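Local coordinates for Lactamase_B domain-containing protein (Pontibacter korlensis, PDB 6XFR), which probably hydrolyses beta-lactam antibiotics to substituted beta-amino acids as a zinc-dependent class B1 metallo-beta-lactamase, at residues G129-H141 and V147-L161. Numbering follows the deposited sequence.
With ZN (zinc ion), chain T; ZN (zinc ion), chain N; ZN (zinc ion), chain O; EPE (4-(2-hydroxyethyl)-1-piperazine ethanesulfonic acid), chain M.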
ATOM      1  N   GLY B 129     -17.638  -7.224  16.045  1.00 39.74           N
ATOM      2  CA  GLY B 129     -17.826  -5.861  15.612  1.00 30.23           C
ATOM      3  C   GLY B 129     -17.420  -5.590  14.182  1.00 32.29           C
ATOM      4  O   GLY B 129     -17.634  -4.477  13.685  1.00 44.33           O
ATOM      5  N   GLN B 130     -16.830  -6.557  13.505  1.00 28.35           N
ATOM      6  CA  GLN B 130     -16.288  -6.366  12.177  1.00 31.40           C
ATOM      7  C   GLN B 130     -17.231  -7.000  11.161  1.00 34.14           C
ATOM      8  O   GLN B 130     -17.582  -8.175  11.296  1.00 36.10           O
ATOM      9  CB  GLN B 130     -14.908  -7.006  12.095  1.00 26.91           C
ATOM     10  CG  GLN B 130     -14.308  -6.930  10.707  1.00 31.68           C
ATOM     11  CD  GLN B 130     -13.733  -5.566  10.384  1.00 35.89           C
ATOM     12  OE1 GLN B 130     -12.936  -5.013  11.135  1.00 45.89           O
ATOM     13  NE2 GLN B 130     -14.124  -5.027   9.261  1.00 38.68           N
ATOM     14  N   GLN B 131     -17.637  -6.242  10.146  1.00 24.88           N
ATOM     15  CA  GLN B 131     -18.504  -6.798   9.128  1.00 24.93           C
ATOM     16  C   GLN B 131     -17.753  -7.033   7.828  1.00 23.43           C
ATOM     17  O   GLN B 131     -16.869  -6.275   7.460  1.00 46.65           O
ATOM     18  CB  GLN B 131     -19.765  -5.947   8.925  1.00 31.12           C
ATOM     19  CG  GLN B 131     -19.645  -4.511   8.620  1.00 41.92           C
ATOM     20  CD  GLN B 131     -20.991  -3.943   8.131  1.00 57.67           C
ATOM     21  OE1 GLN B 131     -21.985  -4.698   8.008  1.00 58.28           O
ATOM     22  NE2 GLN B 131     -21.017  -2.625   7.798  1.00 53.27           N
ATOM     23  N   LEU B 132     -18.064  -8.137   7.181  1.00 42.08           N
ATOM     24  CA  LEU B 132     -17.428  -8.579   5.953  1.00 34.44           C
ATOM     25  C   LEU B 132     -18.514  -8.963   4.963  1.00 35.63           C
ATOM     26  O   LEU B 132     -19.550  -9.525   5.340  1.00 43.81           O
ATOM     27  CB  LEU B 132     -16.510  -9.786   6.198  1.00 30.72           C
ATOM     28  CG  LEU B 132     -15.335  -9.692   7.186  1.00 29.15           C
ATOM     29  CD1 LEU B 132     -15.776  -9.962   8.634  1.00 24.35           C
ATOM     30  CD2 LEU B 132     -14.183 -10.623   6.783  1.00 18.95           C
ATOM     31  N   GLU B 133     -18.261  -8.674   3.701  1.00 31.20           N
ATOM     32  CA  GLU B 133     -19.137  -9.043   2.605  1.00 26.05           C
ATOM     33  C   GLU B 133     -18.345  -9.933   1.677  1.00 23.40           C
ATOM     34  O   GLU B 133     -17.160  -9.692   1.445  1.00 27.64           O
ATOM     35  CB  GLU B 133     -19.633  -7.817   1.865  1.00 26.47           C
ATOM     36  CG  GLU B 133     -20.399  -6.892   2.789  1.00 40.31           C
ATOM     37  CD  GLU B 133     -20.829  -5.576   2.140  1.00 46.63           C
ATOM     38  OE1 GLU B 133     -20.424  -5.302   0.985  1.00 47.66           O
ATOM     39  OE2 GLU B 133     -21.593  -4.821   2.793  1.00 46.40           O
ATOM     40  N   VAL B 134     -18.952 -11.011   1.219  1.00 23.61           N
ATOM     41  CA  VAL B 134     -18.318 -11.834   0.209  1.00 23.31           C
ATOM     42  C   VAL B 134     -19.188 -11.754  -1.032  1.00 25.22           C
ATOM     43  O   VAL B 134     -20.415 -11.713  -0.931  1.00 37.46           O
ATOM     44  CB  VAL B 134     -18.082 -13.269   0.711  1.00 22.61           C
ATOM     45  CG1 VAL B 134     -17.126 -14.015  -0.224  1.00 22.44           C
ATOM     46  CG2 VAL B 134     -17.452 -13.188   2.070  1.00 21.34           C
ATOM     47  N   TYR B 135     -18.566 -11.623  -2.195  1.00 25.56           N
ATOM     48  CA  TYR B 135     -19.355 -11.337  -3.389  1.00 33.86           C
ATOM     49  C   TYR B 135     -18.770 -12.029  -4.611  1.00 28.37           C
ATOM     50  O   TYR B 135     -17.547 -12.178  -4.733  1.00 27.26           O
ATOM     51  CB  TYR B 135     -19.455  -9.831  -3.643  1.00 32.92           C
ATOM     52  CG  TYR B 135     -20.150  -9.454  -4.947  1.00 36.05           C
ATOM     53  CD1 TYR B 135     -21.519  -9.593  -5.099  1.00 33.73           C
ATOM     54  CD2 TYR B 135     -19.434  -8.959  -6.009  1.00 32.17           C
ATOM     55  CE1 TYR B 135     -22.154  -9.239  -6.272  1.00 36.65           C
ATOM     56  CE2 TYR B 135     -20.051  -8.601  -7.171  1.00 38.97           C
ATOM     57  CZ  TYR B 135     -21.415  -8.737  -7.306  1.00 38.21           C
ATOM     58  OH  TYR B 135     -22.011  -8.366  -8.504  1.00 44.53           O
ATOM     59  N   PHE B 136     -19.666 -12.489  -5.482  1.00 30.51           N
ATOM     60  CA  PHE B 136     -19.297 -13.171  -6.716  1.00 35.88           C
ATOM     61  C   PHE B 136     -19.609 -12.262  -7.881  1.00 34.08           C
ATOM     62  O   PHE B 136     -20.792 -12.061  -8.182  1.00 36.25           O
ATOM     63  CB  PHE B 136     -20.050 -14.497  -6.877  1.00 32.95           C
ATOM     64  CG  PHE B 136     -19.706 -15.224  -8.148  1.00 39.89           C
ATOM     65  CD1 PHE B 136     -18.417 -15.728  -8.345  1.00 33.71           C
ATOM     66  CD2 PHE B 136     -20.659 -15.368  -9.173  1.00 37.69           C
ATOM     67  CE1 PHE B 136     -18.102 -16.381  -9.526  1.00 38.41           C
ATOM     68  CE2 PHE B 136     -20.353 -16.011 -10.352  1.00 39.64           C
ATOM     69  CZ  PHE B 136     -19.085 -16.526 -10.538  1.00 42.80           C
ATOM     70  N   PRO B 137     -18.615 -11.662  -8.533  1.00 39.91           N
ATOM     71  CA  PRO B 137     -18.878 -10.775  -9.678  1.00 39.30           C
ATOM     72  C   PRO B 137     -18.911 -11.479 -11.022  1.00 41.95           C
ATOM     73  O   PRO B 137     -19.219 -10.837 -12.031  1.00 41.81           O
ATOM     74  CB  PRO B 137     -17.709  -9.793  -9.612  1.00 35.64           C
ATOM     75  CG  PRO B 137     -16.589 -10.586  -9.021  1.00 35.10           C
ATOM     76  CD  PRO B 137     -17.211 -11.579  -8.070  1.00 37.38           C
ATOM     77  N   GLY B 138     -18.605 -12.768 -11.058  1.00 39.36           N
ATOM     78  CA  GLY B 138     -18.500 -13.516 -12.294  1.00 42.41           C
ATOM     79  C   GLY B 138     -17.120 -14.129 -12.478  1.00 47.66           C
ATOM     80  O   GLY B 138     -16.162 -13.826 -11.763  1.00 38.08           O
ATOM     81  N   GLY B 139     -17.056 -15.042 -13.446  1.00 42.65           N
ATOM     82  CA  GLY B 139     -15.791 -15.667 -13.768  1.00 43.13           C
ATOM     83  C   GLY B 139     -14.825 -14.662 -14.380  1.00 53.43           C
ATOM     84  O   GLY B 139     -15.200 -13.817 -15.199  1.00 56.58           O
ATOM     85  N   GLY B 140     -13.559 -14.786 -13.999  1.00 42.32           N
ATOM     86  CA  GLY B 140     -12.500 -13.990 -14.571  1.00 43.42           C
ATOM     87  C   GLY B 140     -11.256 -14.843 -14.565  1.00 47.64           C
ATOM     88  O   GLY B 140     -11.058 -15.676 -15.468  1.00 46.54           O
ATOM     89  N   HIS B 141     -10.429 -14.659 -13.528  1.00 41.58           N
ATOM     90  CA  HIS B 141      -9.255 -15.512 -13.331  1.00 45.58           C
ATOM     91  C   HIS B 141      -9.635 -16.996 -13.219  1.00 48.13           C
ATOM     92  O   HIS B 141      -8.957 -17.869 -13.781  1.00 47.88           O
ATOM     93  CB  HIS B 141      -8.518 -15.034 -12.090  1.00 39.63           C
ATOM     94  CG  HIS B 141      -7.454 -15.963 -11.600  1.00 44.30           C
ATOM     95  ND1 HIS B 141      -6.221 -16.069 -12.202  1.00 42.70           N
ATOM     96  CD2 HIS B 141      -7.430 -16.808 -10.542  1.00 38.48           C
ATOM     97  CE1 HIS B 141      -5.482 -16.937 -11.541  1.00 42.87           C
ATOM     98  NE2 HIS B 141      -6.194 -17.401 -10.529  1.00 57.16           N
ATOM     99  N   VAL B 147     -14.707 -11.890  -4.317  1.00 25.80           N
ATOM    100  CA  VAL B 147     -14.037 -10.802  -3.625  1.00 24.32           C
ATOM    101  C   VAL B 147     -14.636 -10.678  -2.221  1.00 24.53           C
ATOM    102  O   VAL B 147     -15.660 -11.285  -1.891  1.00 32.93           O
ATOM    103  CB  VAL B 147     -14.108  -9.463  -4.405  1.00 32.07           C
ATOM    104  CG1 VAL B 147     -13.629  -9.618  -5.826  1.00 23.52           C
ATOM    105  CG2 VAL B 147     -15.505  -8.825  -4.364  1.00 23.57           C
ATOM    106  N   VAL B 148     -13.929  -9.937  -1.370  1.00 26.76           N
ATOM    107  CA  VAL B 148     -14.308  -9.671   0.018  1.00 32.18           C
ATOM    108  C   VAL B 148     -14.192  -8.173   0.234  1.00 23.59           C
ATOM    109  O   VAL B 148     -13.170  -7.577  -0.112  1.00 22.52           O
ATOM    110  CB  VAL B 148     -13.411 -10.416   1.031  1.00 24.68           C
ATOM    111  CG1 VAL B 148     -13.821 -10.102   2.438  1.00 25.50           C
ATOM    112  CG2 VAL B 148     -13.437 -11.905   0.770  1.00 25.94           C
ATOM    113  N   TYR B 149     -15.233  -7.566   0.777  1.00 24.06           N
ATOM    114  CA  TYR B 149     -15.254  -6.138   1.015  1.00 26.03           C
ATOM    115  C   TYR B 149     -15.437  -5.924   2.501  1.00 28.53           C
ATOM    116  O   TYR B 149     -16.215  -6.642   3.143  1.00 26.47           O
ATOM    117  CB  TYR B 149     -16.359  -5.421   0.234  1.00 30.49           C
ATOM    118  CG  TYR B 149     -16.272  -3.881   0.268  1.00 35.33           C
ATOM    119  CD1 TYR B 149     -15.113  -3.197  -0.189  1.00 23.14           C
ATOM    120  CD2 TYR B 149     -17.354  -3.106   0.743  1.00 31.70           C
ATOM    121  CE1 TYR B 149     -15.036  -1.808  -0.176  1.00 23.53           C
ATOM    122  CE2 TYR B 149     -17.284  -1.705   0.748  1.00 27.04           C
ATOM    123  CZ  TYR B 149     -16.115  -1.078   0.290  1.00 25.25           C
ATOM    124  OH  TYR B 149     -16.044   0.277   0.313  1.00 35.41           O
ATOM    125  N   LEU B 150     -14.628  -5.012   3.055  1.00 26.07           N
ATOM    126  CA  LEU B 150     -14.842  -4.461   4.383  1.00 26.40           C
ATOM    127  C   LEU B 150     -15.500  -3.096   4.189  1.00 30.88           C
ATOM    128  O   LEU B 150     -14.811  -2.136   3.798  1.00 37.19           O
ATOM    129  CB  LEU B 150     -13.515  -4.328   5.145  1.00 26.10           C
ATOM    130  CG  LEU B 150     -12.474  -5.462   5.054  1.00 28.01           C
ATOM    131  CD1 LEU B 150     -11.356  -5.350   6.076  1.00 25.62           C
ATOM    132  CD2 LEU B 150     -13.150  -6.803   5.216  1.00 28.13           C
ATOM    133  N   PRO B 151     -16.829  -2.968   4.364  1.00 31.02           N
ATOM    134  CA  PRO B 151     -17.477  -1.657   4.167  1.00 33.91           C
ATOM    135  C   PRO B 151     -17.110  -0.595   5.213  1.00 35.87           C
ATOM    136  O   PRO B 151     -17.275   0.602   4.934  1.00 37.61           O
ATOM    137  CB  PRO B 151     -18.982  -1.997   4.214  1.00 33.67           C
ATOM    138  CG  PRO B 151     -19.083  -3.324   4.900  1.00 32.38           C
ATOM    139  CD  PRO B 151     -17.828  -4.045   4.539  1.00 34.49           C
ATOM    140  N   GLN B 152     -16.659  -0.984   6.413  1.00 32.54           N
ATOM    141  CA  GLN B 152     -16.269   0.020   7.400  1.00 34.35           C
ATOM    142  C   GLN B 152     -14.904   0.626   7.046  1.00 32.67           C
ATOM    143  O   GLN B 152     -14.765   1.845   6.959  1.00 33.69           O
ATOM    144  CB  GLN B 152     -16.274  -0.589   8.816  1.00 36.20           C
ATOM    145  CG  GLN B 152     -17.645  -1.212   9.243  1.00 47.06           C
ATOM    146  CD  GLN B 152     -17.574  -2.333  10.344  1.00 53.18           C
ATOM    147  OE1 GLN B 152     -16.858  -3.335  10.208  1.00 39.42           O
ATOM    148  NE2 GLN B 152     -18.371  -2.165  11.410  1.00 56.58           N
ATOM    149  N   GLN B 153     -13.908  -0.202   6.766  1.00 30.45           N
ATOM    150  CA  GLN B 153     -12.615   0.322   6.362  1.00 29.05           C
ATOM    151  C   GLN B 153     -12.561   0.679   4.876  1.00 39.63           C
ATOM    152  O   GLN B 153     -11.589   1.309   4.442  1.00 36.23           O
ATOM    153  CB  GLN B 153     -11.512  -0.696   6.702  1.00 27.88           C
ATOM    154  CG  GLN B 153     -11.320  -0.970   8.176  1.00 29.69           C
ATOM    155  CD  GLN B 153     -12.164  -2.152   8.688  1.00 37.74           C
ATOM    156  OE1 GLN B 153     -13.222  -2.456   8.137  1.00 30.43           O
ATOM    157  NE2 GLN B 153     -11.696  -2.809   9.755  1.00 34.51           N
ATOM    158  N   LYS B 154     -13.612   0.346   4.119  1.00 34.76           N
ATOM    159  CA  LYS B 154     -13.686   0.505   2.658  1.00 36.68           C
ATOM    160  C   LYS B 154     -12.468  -0.101   1.952  1.00 35.81           C
ATOM    161  O   LYS B 154     -11.834   0.514   1.090  1.00 41.42           O
ATOM    162  CB  LYS B 154     -13.876   1.976   2.279  1.00 37.15           C
ATOM    163  CG  LYS B 154     -15.016   2.647   3.023  1.00 39.35           C
ATOM    164  CD  LYS B 154     -15.881   3.451   2.083  1.00 43.77           C
ATOM    165  CE  LYS B 154     -17.136   3.899   2.770  1.00 50.91           C
ATOM    166  NZ  LYS B 154     -16.954   5.319   3.194  1.00 62.85           N
ATOM    167  N   ILE B 155     -12.187  -1.353   2.287  1.00 25.57           N
ATOM    168  CA  ILE B 155     -11.080  -2.114   1.733  1.00 21.82           C
ATOM    169  C   ILE B 155     -11.654  -3.251   0.890  1.00 30.65           C
ATOM    170  O   ILE B 155     -12.450  -4.060   1.387  1.00 25.36           O
ATOM    171  CB  ILE B 155     -10.193  -2.671   2.856  1.00 24.30           C
ATOM    172  CG1 ILE B 155      -9.500  -1.536   3.618  1.00 25.96           C
ATOM    173  CG2 ILE B 155      -9.174  -3.671   2.286  1.00 24.88           C
ATOM    174  CD1 ILE B 155      -8.384  -1.998   4.575  1.00 23.11           C
ATOM    175  N   LEU B 156     -11.242  -3.326  -0.372  1.00 25.20           N
ATOM    176  CA  LEU B 156     -11.714  -4.368  -1.275  1.00 24.44           C
ATOM    177  C   LEU B 156     -10.562  -5.306  -1.618  1.00 21.83           C
ATOM    178  O   LEU B 156      -9.561  -4.882  -2.202  1.00 28.99           O
ATOM    179  CB  LEU B 156     -12.300  -3.768  -2.546  1.00 27.85           C
ATOM    180  CG  LEU B 156     -12.556  -4.833  -3.605  1.00 30.98           C
ATOM    181  CD1 LEU B 156     -13.742  -5.700  -3.213  1.00 21.17           C
ATOM    182  CD2 LEU B 156     -12.745  -4.177  -5.007  1.00 27.05           C
ATOM    183  N   PHE B 157     -10.695  -6.565  -1.235  1.00 20.49           N
ATOM    184  CA  PHE B 157      -9.746  -7.617  -1.599  1.00 22.01           C
ATOM    185  C   PHE B 157     -10.246  -8.342  -2.845  1.00 25.63           C
ATOM    186  O   PHE B 157     -11.328  -8.950  -2.819  1.00 21.84           O
ATOM    187  CB  PHE B 157      -9.568  -8.625  -0.475  1.00 21.60           C
ATOM    188  CG  PHE B 157      -8.625  -9.704  -0.815  1.00 23.53           C
ATOM    189  CD1 PHE B 157      -7.253  -9.462  -0.804  1.00 30.32           C
ATOM    190  CD2 PHE B 157      -9.083 -10.955  -1.152  1.00 27.06           C
ATOM    191  CE1 PHE B 157      -6.339 -10.455  -1.129  1.00 27.22           C
ATOM    192  CE2 PHE B 157      -8.172 -11.960  -1.481  1.00 34.05           C
ATOM    193  CZ  PHE B 157      -6.788 -11.699  -1.458  1.00 32.89           C
ATOM    194  N   GLY B 158      -9.492  -8.221  -3.938  1.00 21.18           N
ATOM    195  CA  GLY B 158      -9.841  -8.757  -5.239  1.00 21.93           C
ATOM    196  C   GLY B 158      -9.101 -10.001  -5.675  1.00 23.31           C
ATOM    197  O   GLY B 158      -9.336 -10.470  -6.788  1.00 34.05           O
ATOM    198  N   GLY B 159      -8.158 -10.503  -4.887  1.00 26.86           N
ATOM    199  CA  GLY B 159      -7.454 -11.730  -5.222  1.00 28.45           C
ATOM    200  C   GLY B 159      -6.862 -11.686  -6.611  1.00 32.40           C
ATOM    201  O   GLY B 159      -6.482 -10.616  -7.110  1.00 34.39           O
ATOM    202  N   CYS B 160      -6.834 -12.836  -7.280  1.00 28.63           N
ATOM    203  CA  CYS B 160      -6.229 -12.859  -8.599  1.00 30.13           C
ATOM    204  C   CYS B 160      -7.175 -12.321  -9.675  1.00 33.49           C
ATOM    205  O   CYS B 160      -6.755 -12.189 -10.832  1.00 32.61           O
ATOM    206  CB  CYS B 160      -5.782 -14.292  -8.946  1.00 33.20           C
ATOM    207  SG  CYS B 160      -5.018 -15.200  -7.559  1.00 45.48           S
ATOM    208  N   LEU B 161      -8.391 -11.894  -9.294  1.00 29.72           N
ATOM    209  CA  LEU B 161      -9.297 -11.228 -10.230  1.00 36.44           C
ATOM    210  C   LEU B 161      -8.797  -9.838 -10.631  1.00 42.58           C
ATOM    211  O   LEU B 161      -9.098  -9.361 -11.733  1.00 44.27           O
ATOM    212  CB  LEU B 161     -10.689 -11.123  -9.604  1.00 35.39           C
ATOM    213  CG  LEU B 161     -11.880 -10.720 -10.495  1.00 44.29           C
ATOM    214  CD1 LEU B 161     -11.996 -11.625 -11.736  1.00 29.72           C
ATOM    215  CD2 LEU B 161     -13.191 -10.730  -9.692  1.00 40.66           C
TER
HETATM  216 ZN    ZN T 308     -16.326  -3.829   6.991  1.00263.95          ZN
HETATM  217 ZN    ZN N 302      -5.678 -18.544  -9.081  1.00 44.98          ZN
HETATM  218 ZN    ZN O 303      -3.003 -16.164  -8.297  1.00 58.41          ZN
HETATM  219  N1  EPE M 301     -21.921  -1.449  -0.130  1.00 50.91           N
HETATM  220  C2  EPE M 301     -21.573  -2.612  -0.969  1.00 50.32           C
HETATM  221  C3  EPE M 301     -22.717  -3.618  -1.072  1.00 53.10           C
HETATM  222  N4  EPE M 301     -23.290  -3.939   0.221  1.00 56.80           N
HETATM  223  C5  EPE M 301     -23.455  -2.840   1.164  1.00 53.50           C
HETATM  224  C6  EPE M 301     -22.260  -1.894   1.225  1.00 49.77           C
HETATM  225  C7  EPE M 301     -24.210  -5.070   0.315  1.00 56.02           C
HETATM  226  C8  EPE M 301     -24.232  -5.686   1.716  1.00 66.76           C
HETATM  227  O8  EPE M 301     -25.289  -6.616   1.887  1.00 74.80           O
HETATM  228  C9  EPE M 301     -20.704  -0.635  -0.057  1.00 55.04           C
HETATM  229  C10 EPE M 301     -20.805   0.685  -0.815  1.00 50.80           C
HETATM  230  S   EPE M 301     -19.229   1.584  -0.838  1.00 54.09           S
HETATM  231  O1S EPE M 301     -18.413   1.428   0.389  1.00 45.13           O
HETATM  232  O2S EPE M 301     -19.565   2.998  -0.969  1.00 66.57           O
HETATM  233  O3S EPE M 301     -18.493   1.161  -2.026  1.00 47.29           O
HETATM  234  O   HOH W   1      -2.668 -15.496 -10.483  1.00 24.48           O
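A beta hairpin of the metallo-beta-lactamase fold pairs antiparallel strands 130-135 and 147-150, in the mixed sheet that also holds 123-127, 155-159 and 197-200. His141 lies in the loop joining the two strands and Cys160 follows strand 155-159, so these two zinc ligands meet beyond the strand pairs. Glu133 and Tyr149 form one hydrogen-bonded pair, with Glu133 N to Tyr149 O at 2.9 Å, and Tyr135 and Val147 form the next. Between them Val134 and Val148 lie beside each other as a non-hydrogen-bonded pair.

At the open end, Gln130 and Gln153 meet from opposite directions. Gln153 NE2 donates to Gln130 OE1 and Gln130 NE2 to Gln153 OE1, both at 2.9 Å. Each donor lies in the carbonyl plane, on a lone pair. The paired bonds fix the rotation of each amide and hold the two nearly coplanar, 20° apart. Gln152 OE1 accepts Gln131 N at 3.0 Å, from above its carbonyl plane. Gln131 O binds a further zinc beside Pro151 and Gln152.

At the active site, His141 NE2 binds one zinc at 1.9 Å, together with His78 and His80. Cys160 SG binds the other at 2.4 Å, with Asp82 and His202. With chi1 168° and the His141 ring turned about chi2, NE2 faces the zinc while one ring face lies against Cys160 CB, a CH-pi contact 3.4 Å from the ring centroid. Pro137 CG, at the ring's tip, touches Leu161 CD2 at 3.5 Å.

Strand 123-127 flanks 130-135, and 155-159 pairs with 147-150. Helix 181-191 packs on Pro137 and Val147 through Leu188, while strand 30-40 touches Gln130 and Leu150.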